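Local coordinates for Alr4995 protein (Nostoc sp., PDB 6LRF) that acts as a bifunctional enzyme of cyanobacterial arginine catabolism, combining arginine dihydrolase and ornithine cyclodeaminase activities in one chain, at residues B[291-302]-B[443-451]; B[310-319]-B[331-342]. All blocks are in the same frame, centred on the assembly; numbering follows the deposited sequence.

Contact 1 of 2, residues B[291-302]-B[443-451]; sequences EGHLLDSGLINR and IRKTESREQ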
loop_
_atom_site.group_PDB
_atom_site.type_symbol
_atom_site.label_atom_id
_atom_site.label_comp_id
_atom_site.label_asym_id
_atom_site.label_seq_id
_atom_site.Cartn_x
_atom_site.Cartn_y
_atom_site.Cartn_z
ATOM N N GLU B 291 10.648 -5.537 -39.928
ATOM C CA GLU B 291 10.829 -6.971 -40.169
ATOM C C GLU B 291 10.928 -7.765 -38.862
ATOM O O GLU B 291 11.418 -7.261 -37.851
ATOM C CB GLU B 291 12.093 -7.234 -40.986
ATOM C CG GLU B 291 12.002 -6.979 -42.476
ATOM C CD GLU B 291 13.261 -7.454 -43.218
ATOM O OE1 GLU B 291 14.153 -8.035 -42.559
ATOM O OE2 GLU B 291 13.354 -7.264 -44.456
ATOM N N GLY B 292 10.503 -9.025 -38.892
ATOM C CA GLY B 292 10.602 -9.874 -37.713
ATOM C C GLY B 292 9.424 -10.811 -37.583
ATOM O O GLY B 292 8.781 -11.147 -38.583
ATOM N N HIS B 293 9.145 -11.252 -36.360
ATOM C CA HIS B 293 7.970 -12.081 -36.099
ATOM C C HIS B 293 6.806 -11.159 -35.745
ATOM O O HIS B 293 6.396 -11.049 -34.591
ATOM C CB HIS B 293 8.249 -13.092 -34.982
ATOM C CG HIS B 293 9.428 -13.976 -35.253
ATOM N ND1 HIS B 293 10.568 -13.952 -34.479
ATOM C CD2 HIS B 293 9.653 -14.892 -36.226
ATOM C CE1 HIS B 293 11.438 -14.827 -34.954
ATOM N NE2 HIS B 293 10.911 -15.405 -36.019
ATOM N N LEU B 294 6.282 -10.492 -36.758
ATOM C CA LEU B 294 5.483 -9.299 -36.533
ATOM C C LEU B 294 4.157 -9.598 -35.852
ATOM O O LEU B 294 3.733 -8.865 -34.965
ATOM C CB LEU B 294 5.246 -8.582 -37.856
ATOM C CG LEU B 294 6.502 -8.096 -38.587
ATOM C CD1 LEU B 294 6.129 -7.274 -39.831
ATOM C CD2 LEU B 294 7.406 -7.296 -37.656
ATOM N N LEU B 295 3.517 -10.687 -36.255
ATOM C CA LEU B 295 2.178 -10.974 -35.767
ATOM C C LEU B 295 2.142 -11.449 -34.337
ATOM O O LEU B 295 1.253 -11.043 -33.586
ATOM C CB LEU B 295 1.504 -12.014 -36.644
ATOM C CG LEU B 295 1.066 -11.412 -37.968
ATOM C CD1 LEU B 295 0.217 -12.419 -38.706
ATOM C CD2 LEU B 295 0.323 -10.120 -37.717
ATOM N N ASP B 296 3.085 -12.302 -33.942
ATOM C CA ASP B 296 2.995 -12.886 -32.601
ATOM C C ASP B 296 3.775 -12.115 -31.536
ATOM O O ASP B 296 3.488 -12.236 -30.349
ATOM C CB ASP B 296 3.443 -14.357 -32.607
ATOM C CG ASP B 296 4.895 -14.538 -32.998
ATOM O OD1 ASP B 296 5.782 -14.145 -32.209
ATOM O OD2 ASP B 296 5.151 -15.098 -34.087
ATOM N N SER B 297 4.752 -11.318 -31.939
ATOM C CA SER B 297 5.469 -10.526 -30.950
ATOM C C SER B 297 4.686 -9.258 -30.607
ATOM O O SER B 297 4.939 -8.623 -29.582
ATOM C CB SER B 297 6.865 -10.172 -31.446
ATOM O OG SER B 297 6.809 -9.354 -32.603
ATOM N N GLY B 298 3.725 -8.907 -31.463
ATOM C CA GLY B 298 2.977 -7.674 -31.312
ATOM C C GLY B 298 3.828 -6.445 -31.610
ATOM O O GLY B 298 3.453 -5.315 -31.280
ATOM N N LEU B 299 4.981 -6.670 -32.236
ATOM C CA LEU B 299 5.871 -5.587 -32.631
ATOM C C LEU B 299 5.141 -4.605 -33.558
ATOM O O LEU B 299 5.171 -3.396 -33.334
ATOM C CB LEU B 299 7.121 -6.153 -33.317
ATOM C CG LEU B 299 8.282 -5.199 -33.593
ATOM C CD1 LEU B 299 8.678 -4.472 -32.320
ATOM C CD2 LEU B 299 9.463 -5.982 -34.148
ATOM N N ILE B 300 4.472 -5.138 -34.582
ATOM C CA ILE B 300 3.737 -4.305 -35.523
ATOM C C ILE B 300 2.703 -3.477 -34.767
ATOM O O ILE B 300 2.504 -2.297 -35.049
ATOM C CB ILE B 300 3.051 -5.151 -36.644
ATOM C CG1 ILE B 300 2.322 -4.250 -37.636
ATOM C CG2 ILE B 300 2.083 -6.181 -36.068
ATOM C CD1 ILE B 300 3.244 -3.397 -38.443
ATOM N N ASN B 301 2.104 -4.092 -33.756
ATOM C CA ASN B 301 0.977 -3.510 -33.045
ATOM C C ASN B 301 1.468 -2.394 -32.112
ATOM O O ASN B 301 0.827 -1.346 -31.983
ATOM C CB ASN B 301 0.210 -4.628 -32.302
ATOM C CG ASN B 301 -0.634 -4.115 -31.156
ATOM O OD1 ASN B 301 -1.455 -3.205 -31.327
ATOM N ND2 ASN B 301 -0.448 -4.709 -29.969
ATOM N N ARG B 302 2.630 -2.591 -31.499
ATOM C CA ARG B 302 3.225 -1.545 -30.678
ATOM C C ARG B 302 3.657 -0.337 -31.513
ATOM O O ARG B 302 3.519 0.800 -31.075
ATOM C CB ARG B 302 4.419 -2.093 -29.898
ATOM C CG ARG B 302 4.038 -2.817 -28.614
ATOM C CD ARG B 302 5.257 -3.488 -27.971
ATOM N NE ARG B 302 5.737 -4.612 -28.776
ATOM C CZ ARG B 302 6.750 -5.407 -28.439
ATOM N NH1 ARG B 302 7.105 -6.404 -29.242
ATOM N NH2 ARG B 302 7.409 -5.207 -27.303
ATOM N N ILE B 443 20.401 -1.558 -33.247
ATOM C CA ILE B 443 20.786 -2.916 -33.590
ATOM C C ILE B 443 20.493 -3.838 -32.419
ATOM O O ILE B 443 21.328 -4.639 -32.020
ATOM C CB ILE B 443 22.277 -3.014 -34.021
ATOM C CG1 ILE B 443 23.184 -2.179 -33.106
ATOM C CG2 ILE B 443 22.432 -2.551 -35.463
ATOM C CD1 ILE B 443 24.659 -2.227 -33.479
ATOM N N ARG B 444 19.292 -3.710 -31.872
ATOM C CA ARG B 444 18.807 -4.669 -30.892
ATOM C C ARG B 444 18.631 -6.043 -31.536
ATOM O O ARG B 444 18.063 -6.160 -32.628
ATOM C CB ARG B 444 17.485 -4.214 -30.283
ATOM C CG ARG B 444 17.472 -2.796 -29.812
ATOM C CD ARG B 444 16.063 -2.360 -29.464
ATOM N NE ARG B 444 15.437 -3.238 -28.477
ATOM C CZ ARG B 444 14.257 -2.997 -27.908
ATOM N NH1 ARG B 444 13.570 -1.902 -28.221
ATOM N NH2 ARG B 444 13.764 -3.846 -27.020
ATOM N N LYS B 445 19.122 -7.076 -30.856
ATOM C CA LYS B 445 18.990 -8.446 -31.347
ATOM C C LYS B 445 17.516 -8.859 -31.331
ATOM O O LYS B 445 16.703 -8.230 -30.647
ATOM C CB LYS B 445 19.848 -9.412 -30.515
ATOM C CG LYS B 445 21.370 -9.149 -30.579
ATOM C CD LYS B 445 21.804 -8.515 -31.912
ATOM C CE LYS B 445 23.202 -8.958 -32.367
ATOM N NZ LYS B 445 23.261 -10.378 -32.836
ATOM N N THR B 446 17.180 -9.902 -32.091
ATOM C CA THR B 446 15.786 -10.301 -32.316
ATOM C C THR B 446 14.965 -10.430 -31.028
ATOM O O THR B 446 13.900 -9.820 -30.898
ATOM C CB THR B 446 15.695 -11.646 -33.078
ATOM O OG1 THR B 446 16.662 -11.678 -34.137
ATOM C CG2 THR B 446 14.295 -11.832 -33.657
ATOM N N GLU B 447 15.470 -11.211 -30.076
ATOM C CA GLU B 447 14.751 -11.462 -28.829
ATOM C C GLU B 447 14.479 -10.165 -28.054
ATOM O O GLU B 447 13.492 -10.067 -27.320
ATOM C CB GLU B 447 15.531 -12.464 -27.960
ATOM C CG GLU B 447 16.434 -11.844 -26.891
ATOM C CD GLU B 447 17.244 -12.877 -26.109
ATOM O OE1 GLU B 447 16.721 -13.985 -25.844
ATOM O OE2 GLU B 447 18.400 -12.574 -25.738
ATOM N N SER B 448 15.337 -9.162 -28.241
ATOM C CA SER B 448 15.180 -7.878 -27.558
ATOM C C SER B 448 13.997 -7.058 -28.092
ATOM O O SER B 448 13.116 -6.661 -27.316
ATOM C CB SER B 448 16.466 -7.050 -27.661
ATOM O OG SER B 448 16.299 -5.774 -27.048
ATOM N N ARG B 449 13.982 -6.797 -29.405
ATOM C CA ARG B 449 12.920 -5.990 -30.026
ATOM C C ARG B 449 11.540 -6.626 -29.824
ATOM O O ARG B 449 10.519 -5.934 -29.851
ATOM C CB ARG B 449 13.172 -5.793 -31.532
ATOM C CG ARG B 449 14.542 -5.239 -31.901
ATOM C CD ARG B 449 14.684 -4.946 -33.400
ATOM N NE ARG B 449 14.405 -6.115 -34.232
ATOM C CZ ARG B 449 13.442 -6.179 -35.156
ATOM N NH1 ARG B 449 13.272 -7.295 -35.854
ATOM N NH2 ARG B 449 12.647 -5.138 -35.391
ATOM N N GLU B 450 11.525 -7.943 -29.620
ATOM C CA GLU B 450 10.284 -8.699 -29.452
ATOM C C GLU B 450 10.119 -9.157 -28.001
ATOM O O GLU B 450 10.778 -10.103 -27.567
ATOM C CB GLU B 450 10.265 -9.901 -30.407
ATOM C CG GLU B 450 10.327 -9.509 -31.895
ATOM C CD GLU B 450 10.499 -10.706 -32.831
ATOM O OE1 GLU B 450 10.246 -11.851 -32.384
ATOM O OE2 GLU B 450 10.887 -10.501 -34.012
ATOM N N GLN B 451 9.249 -8.471 -27.258
ATOM C CA GLN B 451 8.985 -8.788 -25.852
ATOM C C GLN B 451 8.437 -10.202 -25.678
ATOM O O GLN B 451 8.392 -10.735 -24.566
ATOM C CB GLN B 451 7.999 -7.783 -25.258
ATOM C CG GLN B 451 6.557 -8.237 -25.358
ATOM C CD GLN B 451 5.609 -7.408 -24.527
ATOM O OE1 GLN B 451 5.981 -6.364 -23.988
ATOM N NE2 GLN B 451 4.367 -7.871 -24.419
#

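Contact 2 of 2, residues B[310-319]-B[331-342]; sequences TGGSFQVLNF and AEVKVSAPSHEV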
loop_
_atom_site.group_PDB
_atom_site.type_symbol
_atom_site.label_atom_id
_atom_site.label_comp_id
_atom_site.label_asym_id
_atom_site.label_seq_id
_atom_site.Cartn_x
_atom_site.Cartn_y
_atom_site.Cartn_z
ATOM N N THR B 310 1.124 9.397 -30.377
ATOM C CA THR B 310 2.003 10.568 -30.467
ATOM C C THR B 310 1.403 11.690 -31.342
ATOM O O THR B 310 1.833 12.847 -31.283
ATOM C CB THR B 310 3.388 10.154 -31.018
ATOM O OG1 THR B 310 3.913 9.077 -30.227
ATOM C CG2 THR B 310 4.380 11.319 -30.998
ATOM N N GLY B 311 0.393 11.356 -32.143
ATOM C CA GLY B 311 -0.297 12.375 -32.921
ATOM C C GLY B 311 -0.228 12.195 -34.425
ATOM O O GLY B 311 -0.582 13.106 -35.184
ATOM N N GLY B 312 0.215 11.021 -34.863
ATOM C CA GLY B 312 0.297 10.723 -36.279
ATOM C C GLY B 312 -0.825 9.836 -36.782
ATOM O O GLY B 312 -1.811 9.615 -36.094
ATOM N N SER B 313 -0.682 9.342 -38.006
ATOM C CA SER B 313 -1.591 8.333 -38.540
ATOM C C SER B 313 -0.779 7.392 -39.395
ATOM O O SER B 313 0.396 7.653 -39.662
ATOM C CB SER B 313 -2.734 8.955 -39.356
ATOM O OG SER B 313 -2.245 9.544 -40.544
ATOM N N PHE B 314 -1.387 6.294 -39.828
ATOM C CA PHE B 314 -0.627 5.307 -40.581
ATOM C C PHE B 314 -1.475 4.612 -41.619
ATOM O O PHE B 314 -2.692 4.623 -41.559
ATOM C CB PHE B 314 -0.018 4.256 -39.642
ATOM C CG PHE B 314 -1.039 3.394 -38.957
ATOM C CD1 PHE B 314 -1.566 2.271 -39.589
ATOM C CD2 PHE B 314 -1.475 3.702 -37.685
ATOM C CE1 PHE B 314 -2.519 1.492 -38.965
ATOM C CE2 PHE B 314 -2.425 2.919 -37.052
ATOM C CZ PHE B 314 -2.946 1.813 -37.698
ATOM N N GLN B 315 -0.795 3.971 -42.549
ATOM C CA GLN B 315 -1.436 3.099 -43.512
ATOM C C GLN B 315 -0.481 1.935 -43.757
ATOM O O GLN B 315 0.651 2.153 -44.180
ATOM C CB GLN B 315 -1.737 3.857 -44.809
ATOM C CG GLN B 315 -2.742 3.173 -45.733
ATOM C CD GLN B 315 -2.869 3.873 -47.077
ATOM O OE1 GLN B 315 -2.206 4.887 -47.340
ATOM N NE2 GLN B 315 -3.718 3.330 -47.941
ATOM N N VAL B 316 -0.911 0.710 -43.473
ATOM C CA VAL B 316 -0.071 -0.443 -43.792
ATOM C C VAL B 316 -0.145 -0.697 -45.303
ATOM O O VAL B 316 -1.189 -1.037 -45.827
ATOM C CB VAL B 316 -0.490 -1.702 -43.007
ATOM C CG1 VAL B 316 0.485 -2.838 -43.286
ATOM C CG2 VAL B 316 -0.556 -1.400 -41.514
ATOM N N LEU B 317 0.957 -0.499 -46.009
ATOM C CA LEU B 317 0.936 -0.618 -47.460
ATOM C C LEU B 317 1.008 -2.066 -47.933
ATOM O O LEU B 317 0.498 -2.404 -49.007
ATOM C CB LEU B 317 2.081 0.181 -48.059
ATOM C CG LEU B 317 1.941 1.648 -47.661
ATOM C CD1 LEU B 317 3.042 2.478 -48.283
ATOM C CD2 LEU B 317 0.554 2.158 -48.063
ATOM N N ASN B 318 1.643 -2.920 -47.135
ATOM C CA ASN B 318 1.759 -4.325 -47.491
ATOM C C ASN B 318 2.282 -5.168 -46.341
ATOM O O ASN B 318 2.897 -4.663 -45.404
ATOM C CB ASN B 318 2.673 -4.499 -48.708
ATOM C CG ASN B 318 4.033 -3.880 -48.503
ATOM O OD1 ASN B 318 4.884 -4.445 -47.816
ATOM N ND2 ASN B 318 4.250 -2.704 -49.097
ATOM N N PHE B 319 2.045 -6.466 -46.434
ATOM C CA PHE B 319 2.479 -7.407 -45.415
ATOM C C PHE B 319 2.933 -8.682 -46.104
ATOM O O PHE B 319 2.157 -9.304 -46.837
ATOM C CB PHE B 319 1.343 -7.697 -44.437
ATOM C CG PHE B 319 1.769 -8.427 -43.208
ATOM C CD1 PHE B 319 2.068 -7.735 -42.048
ATOM C CD2 PHE B 319 1.857 -9.813 -43.205
ATOM C CE1 PHE B 319 2.461 -8.404 -40.902
ATOM C CE2 PHE B 319 2.259 -10.492 -42.059
ATOM C CZ PHE B 319 2.559 -9.783 -40.909
ATOM N N ALA B 331 6.667 -5.817 -43.036
ATOM C CA ALA B 331 5.578 -4.910 -43.369
ATOM C C ALA B 331 6.118 -3.533 -43.785
ATOM O O ALA B 331 7.151 -3.079 -43.293
ATOM C CB ALA B 331 4.615 -4.788 -42.197
ATOM N N GLU B 332 5.431 -2.884 -44.718
ATOM C CA GLU B 332 5.774 -1.518 -45.083
ATOM C C GLU B 332 4.611 -0.642 -44.684
ATOM O O GLU B 332 3.451 -0.955 -44.956
ATOM C CB GLU B 332 6.107 -1.401 -46.568
ATOM C CG GLU B 332 7.572 -1.764 -46.842
ATOM C CD GLU B 332 7.889 -2.024 -48.311
ATOM O OE1 GLU B 332 7.090 -1.621 -49.187
ATOM O OE2 GLU B 332 8.951 -2.637 -48.584
ATOM N N VAL B 333 4.929 0.432 -43.979
ATOM C CA VAL B 333 3.912 1.267 -43.355
ATOM C C VAL B 333 4.160 2.730 -43.727
ATOM O O VAL B 333 5.272 3.228 -43.586
ATOM C CB VAL B 333 3.924 1.102 -41.809
ATOM C CG1 VAL B 333 2.906 2.013 -41.150
ATOM C CG2 VAL B 333 3.650 -0.364 -41.417
ATOM N N LYS B 334 3.137 3.410 -44.228
ATOM C CA LYS B 334 3.262 4.841 -44.471
ATOM C C LYS B 334 2.859 5.562 -43.190
ATOM O O LYS B 334 1.757 5.382 -42.692
ATOM C CB LYS B 334 2.400 5.285 -45.656
ATOM C CG LYS B 334 2.665 6.717 -46.126
ATOM C CD LYS B 334 1.816 7.075 -47.347
ATOM C CE LYS B 334 0.321 7.122 -47.020
ATOM N NZ LYS B 334 -0.011 8.293 -46.169
ATOM N N VAL B 335 3.774 6.354 -42.650
ATOM C CA VAL B 335 3.520 7.116 -41.434
ATOM C C VAL B 335 3.267 8.570 -41.805
ATOM O O VAL B 335 4.013 9.129 -42.601
ATOM C CB VAL B 335 4.716 7.053 -40.462
ATOM C CG1 VAL B 335 4.367 7.737 -39.151
ATOM C CG2 VAL B 335 5.153 5.610 -40.231
ATOM N N SER B 336 2.223 9.175 -41.247
ATOM C CA SER B 336 1.998 10.610 -41.435
ATOM C C SER B 336 2.007 11.329 -40.103
ATOM O O SER B 336 1.591 10.773 -39.080
ATOM C CB SER B 336 0.664 10.883 -42.151
ATOM O OG SER B 336 0.620 10.247 -43.417
ATOM N N ALA B 337 2.468 12.574 -40.136
ATOM C CA ALA B 337 2.506 13.441 -38.966
ATOM C C ALA B 337 2.039 14.844 -39.351
ATOM O O ALA B 337 2.188 15.247 -40.500
ATOM C CB ALA B 337 3.918 13.488 -38.387
ATOM N N PRO B 338 1.473 15.592 -38.399
ATOM C CA PRO B 338 0.939 16.923 -38.712
ATOM C C PRO B 338 2.033 17.993 -38.870
ATOM O O PRO B 338 1.769 19.089 -39.385
ATOM C CB PRO B 338 0.045 17.222 -37.504
ATOM C CG PRO B 338 0.712 16.437 -36.359
ATOM C CD PRO B 338 1.170 15.176 -37.011
ATOM N N SER B 339 3.244 17.684 -38.420
ATOM C CA SER B 339 4.364 18.624 -38.478
ATOM C C SER B 339 5.667 17.857 -38.374
ATOM O O SER B 339 5.670 16.667 -38.024
ATOM C CB SER B 339 4.290 19.635 -37.343
ATOM O OG SER B 339 4.695 19.009 -36.138
ATOM N N HIS B 340 6.776 18.538 -38.645
ATOM C CA HIS B 340 8.085 17.904 -38.559
ATOM C C HIS B 340 8.402 17.496 -37.131
ATOM O O HIS B 340 8.961 16.420 -36.881
ATOM C CB HIS B 340 9.190 18.828 -39.082
ATOM C CG HIS B 340 10.506 18.133 -39.263
ATOM N ND1 HIS B 340 10.632 16.951 -39.967
ATOM C CD2 HIS B 340 11.751 18.443 -38.829
ATOM C CE1 HIS B 340 11.895 16.567 -39.961
ATOM N NE2 HIS B 340 12.596 17.454 -39.275
ATOM N N GLU B 341 8.045 18.357 -36.191
ATOM C CA GLU B 341 8.305 18.083 -34.789
ATOM C C GLU B 341 7.660 16.768 -34.358
ATOM O O GLU B 341 8.297 15.935 -33.707
ATOM C CB GLU B 341 7.795 19.236 -33.946
ATOM C CG GLU B 341 7.819 18.988 -32.458
ATOM C CD GLU B 341 6.969 20.004 -31.718
ATOM O OE1 GLU B 341 6.508 20.968 -32.378
ATOM O OE2 GLU B 341 6.765 19.847 -30.491
ATOM N N VAL B 342 6.404 16.556 -34.742
ATOM C CA VAL B 342 5.702 15.339 -34.321
ATOM C C VAL B 342 6.277 14.122 -35.061
ATOM O O VAL B 342 6.422 13.033 -34.484
ATOM C CB VAL B 342 4.169 15.442 -34.544
ATOM C CG1 VAL B 342 3.488 14.096 -34.283
ATOM C CG2 VAL B 342 3.568 16.530 -33.652
#

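Contact 1 of 2, residues B[291-302]-B[443-451]
Glu450 receives two hydrogen bonds from His293, one on each carboxylate oxygen. The ring atom ND1 lies 3.0 Å from Glu450 OE1, which uses its syn lone pair and sits in the imidazole plane, although carboxylate and ring stand 83° apart. The backbone N of His293 meets Glu450 OE2, also at 3.0 Å, from above the carboxylate plane and almost straight. Glu450 gets there with CG beside its own backbone N (chi1 -61°) and the chain extended beyond, its CG resting 3.6 Å from Ser297 CB. The Ser297 hydroxyl donates to His293 O at 2.6 Å and accepts from Leu299 N, the latter bond defining an ST turn. His293 is the centre of an inverse gamma turn where strand 280-292 gives way to helix.

Arg449, bent at chi3 (-56°), reaches back to the strand end: NH1 gives Glu291 O a nearly linear bond of 2.7 Å, the acceptor lying in the guanidinium plane. Its NH2 is hydrogen-bonded to Leu353 O and passes 3.5 Å from Leu299 CD2. Farther along, Arg302 lays NH2 against Gln451 CB at 3.3 Å, while NE makes a weak bond to Gly298 O.

The second ring nitrogen of His293 is bonded to Gln326 O, which fixes the imidazole in rotation. With both nitrogens facing oxygen acceptors, the ring is probably protonated. A His-carboxylate hydrogen bond, probably charge-assisted, and a guanidinium-to-carbonyl bond thus join the end of strand 280-292 and the turn after it, in the LOR/SDH-like region, to the end of helix 446-449 and the residue after it, in the first C-terminal ArgZ-like region.

Contact 2 of 2, residues B[310-319]-B[331-342]
Asn318 ND2 donates to Glu332 OE1 at 3.0 Å, with the oxygen near the amide plane but the donor above the carboxylate plane, the two planes being 78° apart. Asn318 CG lies between its backbone N and carbonyl carbon (chi1 55°), which folds the amide over Glu332 CB; the other carboxylate oxygen forms a salt bridge with Arg289. An alanine here would remove the amide and is likely to leave Glu332 OE1 without this donor, making the carboxylate freer to turn.

The backbones form an antiparallel ladder. Ser313 N to Ser336 O and Ser336 N to Ser313 O are both bonds of 2.9 Å, and Lys334 N reaches Gln315 O at 2.8 Å. A classic beta bulge follows, where Leu317 N and, weakly, Asn318 N share Glu332 O; the former bond is 2.7 Å long.

On the face of Gln315 and Lys334, the lysine methylene CE lies 3.4 Å from Gln315 OE1, while its NZ pairs with Asp143. The other face is apolar: Phe314 CB meets Val333 CG1 at 4.0 Å, and Phe319 CD1 meets Ala331 CB at 3.9 Å. Phe314 then packs on helix 299-310, and the Phe319 ring meets Phe319 of a second subunit.

This hairpin therefore has one polar face of serine, amide and charged side chains, tied to Arg289 and Asp143 of the same chain, and an apolar face shared by helix 299-310 and the subunit interface.

Overall arrangement
From the N terminus, strand 280-292 leads into contact 1 at 291-302, and helix 299-310 then runs directly into strand 313-320. Contact 2 closes first, pairing 310-319 with 331-342 across only 11 intervening residues. Contact 1 closes much later, when 443-451 returns after 140 residues, so the whole hairpin falls within its larger loop; the two nest without crossing. Strands 280-292 and 329-337 are neighbours in one mixed sheet, and the contacts touch directly, with Leu294 CD1 3.6 Å from Ala331 N. Contact 2 forms the edge of that sheet within this chain. Contact 1 ties helix 446-449, which follows edge strand 440-442 of a second, seven-stranded mixed sheet, to the end of strand 280-292 and the helices after it. Both reach the second subunit.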